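Local coordinates for hemolysin II regulatory protein (Bacillus cereus, PDB 2JJ7) that probably binds DNA as a dimeric transcriptional regulator of the TetR family, with hemolysin II expression as its apparent target, at residues Tyr62-Glu67 against Pro120-Ser125; Tyr86-Thr91 against Asp171-Ile176; Ile100-Tyr105 against Leu159-Lys164. One frame throughout, in Å; residues are numbered along the deposited sequence.

Contact 1. Residues Tyr62-Glu67 against Pro120-Ser125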
ATOM      1  N   TYR B  62     -17.009  -0.098 -16.024  1.00 27.83           N
ATOM      2  CA  TYR B  62     -16.122   0.927 -15.466  1.00 28.21           C
ATOM      3  C   TYR B  62     -14.658   0.524 -15.381  1.00 29.81           C
ATOM      4  O   TYR B  62     -13.813   1.326 -14.972  1.00 29.87           O
ATOM      5  CB  TYR B  62     -16.637   1.424 -14.105  1.00 26.95           C
ATOM      6  CG  TYR B  62     -18.044   1.965 -14.169  1.00 29.07           C
ATOM      7  CD1 TYR B  62     -18.319   3.166 -14.835  1.00 29.01           C
ATOM      8  CD2 TYR B  62     -19.115   1.276 -13.574  1.00 25.34           C
ATOM      9  CE1 TYR B  62     -19.631   3.674 -14.910  1.00 27.92           C
ATOM     10  CE2 TYR B  62     -20.429   1.779 -13.644  1.00 28.67           C
ATOM     11  CZ  TYR B  62     -20.679   2.977 -14.316  1.00 29.32           C
ATOM     12  OH  TYR B  62     -21.966   3.483 -14.399  1.00 24.14           O
ATOM     13  N   GLY B  63     -14.342  -0.703 -15.797  1.00 31.66           N
ATOM     14  CA  GLY B  63     -12.946  -1.121 -15.880  1.00 31.78           C
ATOM     15  C   GLY B  63     -12.368  -0.713 -17.228  1.00 33.54           C
ATOM     16  O   GLY B  63     -12.895   0.181 -17.902  1.00 33.58           O
ATOM     17  N   LEU B  64     -11.297  -1.381 -17.638  1.00 32.13           N
ATOM     18  CA  LEU B  64     -10.685  -1.127 -18.934  1.00 34.59           C
ATOM     19  C   LEU B  64     -11.595  -1.525 -20.111  1.00 36.26           C
ATOM     20  O   LEU B  64     -12.208  -2.596 -20.102  1.00 35.58           O
ATOM     21  CB  LEU B  64      -9.333  -1.848 -19.007  1.00 35.23           C
ATOM     22  CG  LEU B  64      -8.425  -1.522 -17.808  1.00 35.89           C
ATOM     23  CD1 LEU B  64      -7.274  -2.509 -17.699  1.00 33.30           C
ATOM     24  CD2 LEU B  64      -7.921  -0.073 -17.861  1.00 37.78           C
ATOM     25  N   ALA B  65     -11.681  -0.653 -21.115  1.00 37.50           N
ATOM     26  CA  ALA B  65     -12.454  -0.936 -22.322  1.00 39.68           C
ATOM     27  C   ALA B  65     -11.904  -2.148 -23.081  1.00 41.40           C
ATOM     28  O   ALA B  65     -12.658  -2.895 -23.720  1.00 40.69           O
ATOM     29  CB  ALA B  65     -12.483   0.280 -23.225  1.00 40.73           C
ATOM     30  N   ASN B  66     -10.587  -2.330 -22.998  1.00 41.67           N
ATOM     31  CA  ASN B  66      -9.868  -3.407 -23.682  1.00 42.88           C
ATOM     32  C   ASN B  66      -8.644  -3.775 -22.871  1.00 42.26           C
ATOM     33  O   ASN B  66      -8.095  -2.936 -22.154  1.00 41.74           O
ATOM     34  CB  ASN B  66      -9.368  -2.947 -25.050  1.00 43.77           C
ATOM     35  CG  ASN B  66     -10.399  -2.138 -25.812  1.00 47.97           C
ATOM     36  OD1 ASN B  66     -11.368  -2.690 -26.338  1.00 44.44           O
ATOM     37  ND2 ASN B  66     -10.196  -0.817 -25.869  1.00 51.75           N
ATOM     38  N   GLU B  67      -8.206  -5.020 -22.995  1.00 42.81           N
ATOM     39  CA  GLU B  67      -6.920  -5.428 -22.440  1.00 44.33           C
ATOM     40  C   GLU B  67      -5.849  -4.458 -22.934  1.00 43.54           C
ATOM     41  O   GLU B  67      -5.859  -4.050 -24.096  1.00 43.68           O
ATOM     42  CB  GLU B  67      -6.596  -6.866 -22.824  1.00 43.76           C
ATOM     43  CG  GLU B  67      -7.698  -7.836 -22.404  1.00 50.24           C
ATOM     44  CD  GLU B  67      -7.236  -9.277 -22.333  1.00 62.41           C
ATOM     45  OE1 GLU B  67      -6.326  -9.660 -23.111  1.00 65.68           O
ATOM     46  OE2 GLU B  67      -7.792 -10.024 -21.492  1.00 60.06           O
ATOM     47  N   PRO B 120     -10.132  -9.874 -16.863  1.00 35.61           N
ATOM     48  CA  PRO B 120      -9.898  -9.148 -18.118  1.00 34.24           C
ATOM     49  C   PRO B 120     -10.230  -7.665 -18.050  1.00 33.70           C
ATOM     50  O   PRO B 120      -9.710  -6.888 -18.849  1.00 34.38           O
ATOM     51  CB  PRO B 120     -10.822  -9.847 -19.117  1.00 34.78           C
ATOM     52  CG  PRO B 120     -10.976 -11.221 -18.580  1.00 33.34           C
ATOM     53  CD  PRO B 120     -10.962 -11.077 -17.088  1.00 33.78           C
ATOM     54  N   TYR B 121     -11.070  -7.272 -17.105  1.00 33.09           N
ATOM     55  CA  TYR B 121     -11.532  -5.888 -17.041  1.00 33.78           C
ATOM     56  C   TYR B 121     -10.662  -4.909 -16.236  1.00 34.28           C
ATOM     57  O   TYR B 121     -10.933  -3.713 -16.212  1.00 34.46           O
ATOM     58  CB  TYR B 121     -12.977  -5.854 -16.584  1.00 33.04           C
ATOM     59  CG  TYR B 121     -13.881  -6.703 -17.455  1.00 33.91           C
ATOM     60  CD1 TYR B 121     -14.502  -7.834 -16.946  1.00 31.53           C
ATOM     61  CD2 TYR B 121     -14.080  -6.388 -18.803  1.00 27.42           C
ATOM     62  CE1 TYR B 121     -15.342  -8.614 -17.752  1.00 38.44           C
ATOM     63  CE2 TYR B 121     -14.903  -7.159 -19.612  1.00 29.39           C
ATOM     64  CZ  TYR B 121     -15.528  -8.268 -19.084  1.00 35.44           C
ATOM     65  OH  TYR B 121     -16.338  -9.027 -19.894  1.00 42.88           O
ATOM     66  N   PHE B 122      -9.614  -5.407 -15.591  1.00 34.51           N
ATOM     67  CA  PHE B 122      -8.701  -4.523 -14.858  1.00 33.86           C
ATOM     68  C   PHE B 122      -7.431  -5.233 -14.396  1.00 34.02           C
ATOM     69  O   PHE B 122      -6.326  -4.880 -14.808  1.00 32.93           O
ATOM     70  CB  PHE B 122      -9.393  -3.860 -13.646  1.00 35.09           C
ATOM     71  CG  PHE B 122      -8.584  -2.746 -13.040  1.00 33.85           C
ATOM     72  CD1 PHE B 122      -8.748  -1.440 -13.480  1.00 33.71           C
ATOM     73  CD2 PHE B 122      -7.616  -3.017 -12.066  1.00 37.37           C
ATOM     74  CE1 PHE B 122      -7.982  -0.398 -12.942  1.00 39.04           C
ATOM     75  CE2 PHE B 122      -6.836  -1.994 -11.522  1.00 40.30           C
ATOM     76  CZ  PHE B 122      -7.019  -0.676 -11.966  1.00 37.46           C
ATOM     77  N   ILE B 123      -7.603  -6.239 -13.547  1.00 33.02           N
ATOM     78  CA  ILE B 123      -6.477  -6.860 -12.852  1.00 35.70           C
ATOM     79  C   ILE B 123      -5.464  -7.517 -13.800  1.00 37.67           C
ATOM     80  O   ILE B 123      -4.251  -7.463 -13.543  1.00 38.76           O
ATOM     81  CB  ILE B 123      -6.963  -7.842 -11.764  1.00 35.59           C
ATOM     82  CG1 ILE B 123      -7.581  -7.064 -10.609  1.00 34.86           C
ATOM     83  CG2 ILE B 123      -5.808  -8.732 -11.248  1.00 37.14           C
ATOM     84  CD1 ILE B 123      -8.596  -7.852  -9.763  1.00 32.92           C
ATOM     85  N   GLY B 124      -5.962  -8.141 -14.875  1.00 38.42           N
ATOM     86  CA  GLY B 124      -5.100  -8.803 -15.855  1.00 37.99           C
ATOM     87  C   GLY B 124      -4.036  -7.858 -16.388  1.00 39.29           C
ATOM     88  O   GLY B 124      -2.850  -8.198 -16.415  1.00 41.70           O
ATOM     89  N   SER B 125      -4.455  -6.661 -16.792  1.00 37.75           N
ATOM     90  CA  SER B 125      -3.549  -5.665 -17.343  1.00 36.87           C
ATOM     91  C   SER B 125      -2.690  -5.011 -16.255  1.00 38.06           C
ATOM     92  O   SER B 125      -1.513  -4.686 -16.485  1.00 35.00           O
ATOM     93  CB  SER B 125      -4.326  -4.598 -18.104  1.00 38.13           C
ATOM     94  OG  SER B 125      -4.942  -5.147 -19.259  1.00 38.26           O
TER
HETATM   95  O   HOH W   1     -10.988  -4.913 -20.760  1.00 37.24           O
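G63 and Y121 bring the two backbones together, their CA atoms 5.1 Å apart, where the chain leaves helix 51-62 and runs past the turn before helix 123-126. Y121 O receives two approaches: L64 N donates to it at 2.8 Å, with an N-H...O angle of 152° and the donor tilted 28° from the carbonyl plane, while G63 CA reaches the same oxygen at 3.3 Å in a CA-H...O contact. Beside this bond a water donates to both L64 O and P120 O, a second backbone bridge. The L64 side chain has CG anti to its carbonyl carbon (chi1 -52°) and CD1 anti to CA; CD1 lies against S125 CB at 3.6 Å and F122 CA at 3.8 Å, and CG meets the F122 ring obliquely. E67 and P120 lie side by side, carboxylate oxygen OE2 reaching P120 CB at 3.9 Å. S125 OG passes near E67 CA and is hydrogen-bonded to L68 N. F122 stands at the N-cap position of helix 123-126, its ring edge-to-face with F90. The loop after helix 51-62 is thus tied to the turn leading into helix 123-126, within a TetR-type architecture of N-terminal helix-turn-helix and C-terminal helical parts.

Contact 2. Residues Tyr86-Thr91 against Asp171-Ile176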
ATOM      1  N   TYR B  86       2.414   2.741 -18.040  1.00 37.24           N
ATOM      2  CA  TYR B  86       1.610   1.895 -17.181  1.00 39.09           C
ATOM      3  C   TYR B  86       0.977   2.732 -16.053  1.00 40.34           C
ATOM      4  O   TYR B  86      -0.242   2.700 -15.847  1.00 40.59           O
ATOM      5  CB  TYR B  86       2.484   0.782 -16.603  1.00 38.09           C
ATOM      6  CG  TYR B  86       1.853  -0.016 -15.487  1.00 40.58           C
ATOM      7  CD1 TYR B  86       1.890   0.435 -14.162  1.00 38.91           C
ATOM      8  CD2 TYR B  86       1.228  -1.233 -15.745  1.00 36.76           C
ATOM      9  CE1 TYR B  86       1.311  -0.300 -13.144  1.00 37.09           C
ATOM     10  CE2 TYR B  86       0.655  -1.966 -14.724  1.00 34.93           C
ATOM     11  CZ  TYR B  86       0.695  -1.497 -13.432  1.00 36.50           C
ATOM     12  OH  TYR B  86       0.126  -2.244 -12.414  1.00 36.03           O
ATOM     13  N   LEU B  87       1.820   3.464 -15.329  1.00 37.75           N
ATOM     14  CA  LEU B  87       1.376   4.259 -14.187  1.00 38.94           C
ATOM     15  C   LEU B  87       0.430   5.390 -14.583  1.00 37.75           C
ATOM     16  O   LEU B  87      -0.481   5.727 -13.823  1.00 38.16           O
ATOM     17  CB  LEU B  87       2.582   4.848 -13.433  1.00 36.90           C
ATOM     18  CG  LEU B  87       3.496   3.875 -12.679  1.00 39.97           C
ATOM     19  CD1 LEU B  87       4.673   4.619 -12.054  1.00 36.90           C
ATOM     20  CD2 LEU B  87       2.745   3.085 -11.630  1.00 37.36           C
ATOM     21  N   THR B  88       0.679   5.996 -15.743  1.00 36.86           N
ATOM     22  CA  THR B  88      -0.154   7.093 -16.245  1.00 37.79           C
ATOM     23  C   THR B  88      -1.567   6.565 -16.567  1.00 38.70           C
ATOM     24  O   THR B  88      -2.570   7.133 -16.115  1.00 37.10           O
ATOM     25  CB  THR B  88       0.503   7.784 -17.460  1.00 37.27           C
ATOM     26  OG1 THR B  88       1.800   8.248 -17.086  1.00 36.27           O
ATOM     27  CG2 THR B  88      -0.328   8.990 -17.975  1.00 36.07           C
ATOM     28  N   VAL B  89      -1.638   5.457 -17.308  1.00 39.69           N
ATOM     29  CA  VAL B  89      -2.922   4.845 -17.666  1.00 38.69           C
ATOM     30  C   VAL B  89      -3.716   4.467 -16.403  1.00 39.43           C
ATOM     31  O   VAL B  89      -4.908   4.773 -16.297  1.00 38.56           O
ATOM     32  CB  VAL B  89      -2.741   3.597 -18.564  1.00 39.97           C
ATOM     33  CG1 VAL B  89      -4.068   2.851 -18.745  1.00 38.40           C
ATOM     34  CG2 VAL B  89      -2.142   3.969 -19.922  1.00 40.69           C
ATOM     35  N   PHE B  90      -3.060   3.810 -15.445  1.00 37.31           N
ATOM     36  CA  PHE B  90      -3.785   3.354 -14.260  1.00 38.30           C
ATOM     37  C   PHE B  90      -4.187   4.451 -13.283  1.00 37.05           C
ATOM     38  O   PHE B  90      -5.320   4.470 -12.832  1.00 38.21           O
ATOM     39  CB  PHE B  90      -3.086   2.171 -13.581  1.00 37.93           C
ATOM     40  CG  PHE B  90      -3.343   0.868 -14.279  1.00 38.52           C
ATOM     41  CD1 PHE B  90      -2.331   0.221 -14.991  1.00 36.71           C
ATOM     42  CD2 PHE B  90      -4.627   0.322 -14.284  1.00 35.85           C
ATOM     43  CE1 PHE B  90      -2.588  -0.980 -15.668  1.00 37.84           C
ATOM     44  CE2 PHE B  90      -4.906  -0.886 -14.960  1.00 42.15           C
ATOM     45  CZ  PHE B  90      -3.885  -1.538 -15.645  1.00 38.99           C
ATOM     46  N   THR B  91      -3.292   5.393 -12.988  1.00 37.83           N
ATOM     47  CA  THR B  91      -3.674   6.498 -12.107  1.00 38.14           C
ATOM     48  C   THR B  91      -4.806   7.333 -12.735  1.00 38.64           C
ATOM     49  O   THR B  91      -5.707   7.797 -12.027  1.00 39.01           O
ATOM     50  CB  THR B  91      -2.493   7.420 -11.734  1.00 38.62           C
ATOM     51  OG1 THR B  91      -1.780   7.793 -12.916  1.00 39.74           O
ATOM     52  CG2 THR B  91      -1.527   6.727 -10.748  1.00 35.72           C
ATOM     53  N   ASP B 171       2.461  13.716 -10.713  1.00 38.88           N
ATOM     54  CA  ASP B 171       3.475  13.735  -9.673  1.00 39.34           C
ATOM     55  C   ASP B 171       3.608  12.385  -9.018  1.00 39.33           C
ATOM     56  O   ASP B 171       4.719  11.969  -8.682  1.00 40.20           O
ATOM     57  CB  ASP B 171       3.157  14.792  -8.619  1.00 40.66           C
ATOM     58  CG  ASP B 171       3.237  16.208  -9.167  1.00 46.41           C
ATOM     59  OD1 ASP B 171       3.968  16.458 -10.167  1.00 48.14           O
ATOM     60  OD2 ASP B 171       2.559  17.083  -8.584  1.00 58.80           O
ATOM     61  N   LEU B 172       2.478  11.705  -8.826  1.00 37.97           N
ATOM     62  CA  LEU B 172       2.489  10.372  -8.253  1.00 39.25           C
ATOM     63  C   LEU B 172       3.304   9.434  -9.142  1.00 38.09           C
ATOM     64  O   LEU B 172       4.161   8.709  -8.640  1.00 39.42           O
ATOM     65  CB  LEU B 172       1.060   9.841  -8.035  1.00 38.88           C
ATOM     66  CG  LEU B 172       0.943   8.467  -7.362  1.00 42.88           C
ATOM     67  CD1 LEU B 172       1.732   8.411  -6.023  1.00 34.53           C
ATOM     68  CD2 LEU B 172      -0.519   8.083  -7.173  1.00 35.47           C
ATOM     69  N   VAL B 173       3.048   9.486 -10.453  1.00 37.35           N
ATOM     70  CA  VAL B 173       3.786   8.706 -11.455  1.00 35.55           C
ATOM     71  C   VAL B 173       5.292   9.005 -11.369  1.00 36.43           C
ATOM     72  O   VAL B 173       6.090   8.084 -11.225  1.00 35.45           O
ATOM     73  CB  VAL B 173       3.240   8.945 -12.898  1.00 36.44           C
ATOM     74  CG1 VAL B 173       4.134   8.258 -13.957  1.00 32.67           C
ATOM     75  CG2 VAL B 173       1.785   8.438 -13.025  1.00 34.01           C
ATOM     76  N   SER B 174       5.654  10.290 -11.425  1.00 36.54           N
ATOM     77  CA  SER B 174       7.051  10.738 -11.290  1.00 38.71           C
ATOM     78  C   SER B 174       7.713  10.300  -9.995  1.00 39.58           C
ATOM     79  O   SER B 174       8.861   9.858 -10.009  1.00 40.97           O
ATOM     80  CB  SER B 174       7.150  12.257 -11.396  1.00 37.91           C
ATOM     81  OG  SER B 174       6.994  12.644 -12.737  1.00 44.71           O
ATOM     82  N   ARG B 175       6.996  10.447  -8.882  1.00 39.01           N
ATOM     83  CA  ARG B 175       7.546  10.121  -7.570  1.00 39.72           C
ATOM     84  C   ARG B 175       7.727   8.610  -7.387  1.00 38.91           C
ATOM     85  O   ARG B 175       8.675   8.168  -6.733  1.00 38.31           O
ATOM     86  CB  ARG B 175       6.680  10.701  -6.452  1.00 39.49           C
ATOM     87  CG  ARG B 175       6.676  12.218  -6.386  1.00 44.87           C
ATOM     88  CD  ARG B 175       6.204  12.717  -5.011  1.00 56.96           C
ATOM     89  NE  ARG B 175       7.278  12.666  -4.015  1.00 63.12           N
ATOM     90  CZ  ARG B 175       7.829  13.729  -3.435  1.00 63.50           C
ATOM     91  NH1 ARG B 175       8.809  13.564  -2.558  1.00 64.56           N
ATOM     92  NH2 ARG B 175       7.400  14.955  -3.720  1.00 62.06           N
ATOM     93  N   ILE B 176       6.819   7.821  -7.960  1.00 37.65           N
ATOM     94  CA  ILE B 176       6.973   6.367  -7.916  1.00 36.34           C
ATOM     95  C   ILE B 176       8.251   5.934  -8.662  1.00 37.20           C
ATOM     96  O   ILE B 176       9.051   5.158  -8.143  1.00 40.43           O
ATOM     97  CB  ILE B 176       5.722   5.637  -8.444  1.00 34.95           C
ATOM     98  CG1 ILE B 176       4.579   5.751  -7.430  1.00 33.28           C
ATOM     99  CG2 ILE B 176       6.048   4.169  -8.750  1.00 32.28           C
ATOM    100  CD1 ILE B 176       3.205   5.239  -7.953  1.00 33.68           C
TER
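V173 carries CG1 anti to its backbone N (chi1 173°), which places CG2 anti to the carbonyl carbon, and T91 holds its hydroxyl between backbone N and carbonyl carbon (chi1 49°). Both V173 methyls rest on L87 CB, CG2 at 3.7 Å and CG1 at 3.8 Å. CG1 continues to T88 OG1, the side chains of T88 and V173 crossing at about a right angle; CG2 sits 3.6 Å from L87 O and equally close to T91 OG1. From its position T91 OG1 donates to L87 O at 2.6 Å. Since T91 N also donates to L87 O, that oxygen is gripped twice, and the hydroxyl is satisfied within its own helix while the V173 methyl packs against it. The same rotation brings T91 CG2 to L172 CD2, 4.0 Å away. At the other end L87, with CD1 anti to CA, lays that methyl against I176 CG2 at 3.6 Å. The T88 hydroxyl is bonded to R84 O. The short segments run roughly antiparallel, at 144°, with axes 9.4 Å apart. Helix 147-158 closes one end of this interface through I154, which touches both L87 and I176; F163 of helix 163-166 covers T91 and L172, and F163 of the second subunit packs on L172 and R175 of helix 169-181.

Contact 3. Residues Ile100-Tyr105 against Leu159-Lys164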
ATOM      1  N   ILE B 100     -13.413   1.480  -8.699  1.00 36.71           N
ATOM      2  CA  ILE B 100     -12.683   0.377  -9.315  1.00 37.50           C
ATOM      3  C   ILE B 100     -11.336   0.202  -8.594  1.00 37.79           C
ATOM      4  O   ILE B 100     -10.844  -0.917  -8.438  1.00 40.53           O
ATOM      5  CB  ILE B 100     -12.515   0.600 -10.856  1.00 38.51           C
ATOM      6  CG1 ILE B 100     -13.880   0.561 -11.606  1.00 35.43           C
ATOM      7  CG2 ILE B 100     -11.533  -0.404 -11.462  1.00 40.34           C
ATOM      8  CD1 ILE B 100     -14.700  -0.789 -11.490  1.00 31.76           C
ATOM      9  N   GLY B 101     -10.748   1.305  -8.140  1.00 37.39           N
ATOM     10  CA  GLY B 101      -9.536   1.237  -7.332  1.00 37.07           C
ATOM     11  C   GLY B 101      -9.753   0.393  -6.086  1.00 37.98           C
ATOM     12  O   GLY B 101      -9.041  -0.590  -5.839  1.00 38.93           O
ATOM     13  N   THR B 102     -10.757   0.777  -5.308  1.00 36.24           N
ATOM     14  CA  THR B 102     -11.109   0.093  -4.069  1.00 36.90           C
ATOM     15  C   THR B 102     -11.437  -1.376  -4.332  1.00 36.64           C
ATOM     16  O   THR B 102     -10.915  -2.257  -3.654  1.00 36.16           O
ATOM     17  CB  THR B 102     -12.330   0.776  -3.404  1.00 37.67           C
ATOM     18  OG1 THR B 102     -11.922   2.039  -2.869  1.00 37.38           O
ATOM     19  CG2 THR B 102     -12.916  -0.089  -2.281  1.00 38.69           C
ATOM     20  N   LEU B 103     -12.272  -1.632  -5.337  1.00 35.91           N
ATOM     21  CA  LEU B 103     -12.739  -2.990  -5.607  1.00 35.83           C
ATOM     22  C   LEU B 103     -11.632  -3.879  -6.143  1.00 37.07           C
ATOM     23  O   LEU B 103     -11.514  -5.039  -5.720  1.00 36.07           O
ATOM     24  CB  LEU B 103     -13.936  -2.984  -6.567  1.00 35.91           C
ATOM     25  CG  LEU B 103     -15.169  -2.231  -6.074  1.00 39.04           C
ATOM     26  CD1 LEU B 103     -16.252  -2.225  -7.159  1.00 33.99           C
ATOM     27  CD2 LEU B 103     -15.686  -2.817  -4.753  1.00 34.45           C
ATOM     28  N   ALA B 104     -10.825  -3.343  -7.068  1.00 36.57           N
ATOM     29  CA  ALA B 104      -9.698  -4.107  -7.595  1.00 36.58           C
ATOM     30  C   ALA B 104      -8.674  -4.346  -6.514  1.00 35.32           C
ATOM     31  O   ALA B 104      -8.108  -5.424  -6.459  1.00 36.38           O
ATOM     32  CB  ALA B 104      -9.041  -3.426  -8.803  1.00 36.55           C
ATOM     33  N   TYR B 105      -8.434  -3.361  -5.648  1.00 34.63           N
ATOM     34  CA  TYR B 105      -7.471  -3.584  -4.566  1.00 34.98           C
ATOM     35  C   TYR B 105      -7.889  -4.788  -3.715  1.00 35.37           C
ATOM     36  O   TYR B 105      -7.060  -5.690  -3.459  1.00 36.62           O
ATOM     37  CB  TYR B 105      -7.243  -2.332  -3.704  1.00 33.31           C
ATOM     38  CG  TYR B 105      -6.286  -2.553  -2.541  1.00 36.94           C
ATOM     39  CD1 TYR B 105      -4.913  -2.380  -2.701  1.00 29.19           C
ATOM     40  CD2 TYR B 105      -6.759  -2.953  -1.282  1.00 29.47           C
ATOM     41  CE1 TYR B 105      -4.030  -2.590  -1.633  1.00 36.27           C
ATOM     42  CE2 TYR B 105      -5.891  -3.176  -0.229  1.00 35.17           C
ATOM     43  CZ  TYR B 105      -4.530  -2.983  -0.406  1.00 33.81           C
ATOM     44  OH  TYR B 105      -3.679  -3.205   0.646  1.00 43.67           O
ATOM     45  N   LEU B 159      -3.988   2.430  -6.480  1.00 32.05           N
ATOM     46  CA  LEU B 159      -5.429   2.099  -6.468  1.00 33.89           C
ATOM     47  C   LEU B 159      -6.236   2.831  -5.410  1.00 32.46           C
ATOM     48  O   LEU B 159      -7.447   2.667  -5.351  1.00 30.17           O
ATOM     49  CB  LEU B 159      -5.650   0.592  -6.319  1.00 32.40           C
ATOM     50  CG  LEU B 159      -5.030  -0.284  -7.415  1.00 34.28           C
ATOM     51  CD1 LEU B 159      -5.366  -1.746  -7.159  1.00 30.06           C
ATOM     52  CD2 LEU B 159      -5.548   0.156  -8.781  1.00 33.00           C
ATOM     53  N   PHE B 160      -5.568   3.600  -4.551  1.00 31.69           N
ATOM     54  CA  PHE B 160      -6.265   4.265  -3.459  1.00 32.33           C
ATOM     55  C   PHE B 160      -7.143   5.362  -4.042  1.00 34.11           C
ATOM     56  O   PHE B 160      -6.622   6.292  -4.676  1.00 33.71           O
ATOM     57  CB  PHE B 160      -5.263   4.840  -2.446  1.00 33.81           C
ATOM     58  CG  PHE B 160      -5.903   5.417  -1.233  1.00 33.75           C
ATOM     59  CD1 PHE B 160      -5.870   6.789  -1.009  1.00 33.00           C
ATOM     60  CD2 PHE B 160      -6.563   4.587  -0.316  1.00 32.32           C
ATOM     61  CE1 PHE B 160      -6.466   7.335   0.120  1.00 31.54           C
ATOM     62  CE2 PHE B 160      -7.167   5.116   0.811  1.00 33.22           C
ATOM     63  CZ  PHE B 160      -7.125   6.493   1.036  1.00 33.71           C
ATOM     64  N   PRO B 161      -8.473   5.269  -3.825  1.00 34.16           N
ATOM     65  CA  PRO B 161      -9.432   6.113  -4.533  1.00 36.41           C
ATOM     66  C   PRO B 161      -9.302   7.601  -4.226  1.00 37.69           C
ATOM     67  O   PRO B 161      -9.792   8.425  -4.999  1.00 39.60           O
ATOM     68  CB  PRO B 161     -10.790   5.590  -4.046  1.00 34.00           C
ATOM     69  CG  PRO B 161     -10.512   4.980  -2.734  1.00 35.36           C
ATOM     70  CD  PRO B 161      -9.149   4.370  -2.871  1.00 36.40           C
ATOM     71  N   LYS B 162      -8.664   7.937  -3.109  1.00 38.05           N
ATOM     72  CA  LYS B 162      -8.555   9.323  -2.677  1.00 39.81           C
ATOM     73  C   LYS B 162      -7.147   9.859  -2.869  1.00 41.08           C
ATOM     74  O   LYS B 162      -6.827  10.903  -2.338  1.00 41.83           O
ATOM     75  CB  LYS B 162      -8.944   9.451  -1.196  1.00 40.01           C
ATOM     76  CG  LYS B 162     -10.435   9.458  -0.889  1.00 42.01           C
ATOM     77  CD  LYS B 162     -10.659   9.727   0.607  1.00 45.34           C
ATOM     78  CE  LYS B 162     -11.926  10.529   0.853  1.00 51.71           C
ATOM     79  NZ  LYS B 162     -11.932  11.177   2.203  1.00 49.03           N
ATOM     80  N   PHE B 163      -6.302   9.145  -3.617  1.00 43.27           N
ATOM     81  CA  PHE B 163      -4.905   9.563  -3.800  1.00 44.64           C
ATOM     82  C   PHE B 163      -4.761  10.992  -4.330  1.00 45.05           C
ATOM     83  O   PHE B 163      -3.803  11.671  -3.979  1.00 45.43           O
ATOM     84  CB  PHE B 163      -4.054   8.542  -4.618  1.00 44.84           C
ATOM     85  CG  PHE B 163      -4.216   8.635  -6.127  1.00 44.97           C
ATOM     86  CD1 PHE B 163      -3.779   9.765  -6.834  1.00 43.14           C
ATOM     87  CD2 PHE B 163      -4.766   7.564  -6.850  1.00 46.71           C
ATOM     88  CE1 PHE B 163      -3.923   9.848  -8.225  1.00 44.41           C
ATOM     89  CE2 PHE B 163      -4.918   7.631  -8.252  1.00 40.48           C
ATOM     90  CZ  PHE B 163      -4.497   8.773  -8.938  1.00 45.38           C
ATOM     91  N   LYS B 164      -5.720  11.439  -5.146  1.00 45.23           N
ATOM     92  CA  LYS B 164      -5.649  12.754  -5.780  1.00 46.73           C
ATOM     93  C   LYS B 164      -5.802  13.879  -4.762  1.00 47.27           C
ATOM     94  O   LYS B 164      -5.432  15.027  -5.034  1.00 47.96           O
ATOM     95  CB  LYS B 164      -6.683  12.890  -6.904  1.00 47.42           C
ATOM     96  CG  LYS B 164      -8.140  12.887  -6.445  1.00 49.62           C
ATOM     97  CD  LYS B 164      -9.077  12.653  -7.614  1.00 56.18           C
ATOM     98  CE  LYS B 164     -10.447  12.199  -7.135  1.00 58.53           C
ATOM     99  NZ  LYS B 164     -11.247  11.578  -8.230  1.00 56.71           N
TER
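L159 and P161 approach helix 100-105 in different ways, the first with an extended branch along the helix and the second with the rim of its ring. L159 holds CG anti to its carbonyl carbon (chi1 -59°) and CD1 anti to CA (chi2 -178°), which together carry CD1 to 3.8 Å from Y105 N and 4.0 Å from Y105 CB, with A104 CB a little farther off; nearer the backbone its CB rests 3.6 Å from G101 O. The Y105 ring packs on H152, T155 and S156 of helix 147-158 and stacks with H149 of the second subunit. P161 crosses T102 obliquely, and its CG comes within 3.3 Å of T102 OG1, a close apolar-to-hydroxyl approach. Between these two points the backbones nearly meet: G101 CA lies 3.2 Å from L159 O in a CA-H...O contact with an angle of 123° at the hydrogen. P161 belongs to a type I beta turn from F160 to F163, closed by F163 N to F160 O. F160 turns away from the helix to stack on W153 of the second subunit. The contact thus packs helix 98-109 against the connection after helix 147-158, inside the all-helical C-terminal domain of a TetR-type dimer and beside its subunit interface.

How the contacts relate
From the N terminus, contact 1 comes first: the chain leaves helix 51-62 and is met again at 120-125, closing a loop that contains helices 79-96 and 98-109. One segment of contact 2 (86-91) and one of contact 3 (100-105) start inside that loop, and their partners lie beyond it, so contact 1 crosses both. Contact 3 lies wholly within the larger span of contact 2. F122 of contact 1 packs on I100, A104 and L159 of contact 3. Together the three tie the loop after helix 51-62 and the turn before helix 123-126 to helices 79-96 and 98-109, and these to the chain from 159 into helix 169-181. Contacts 2 and 3 both reach the second subunit.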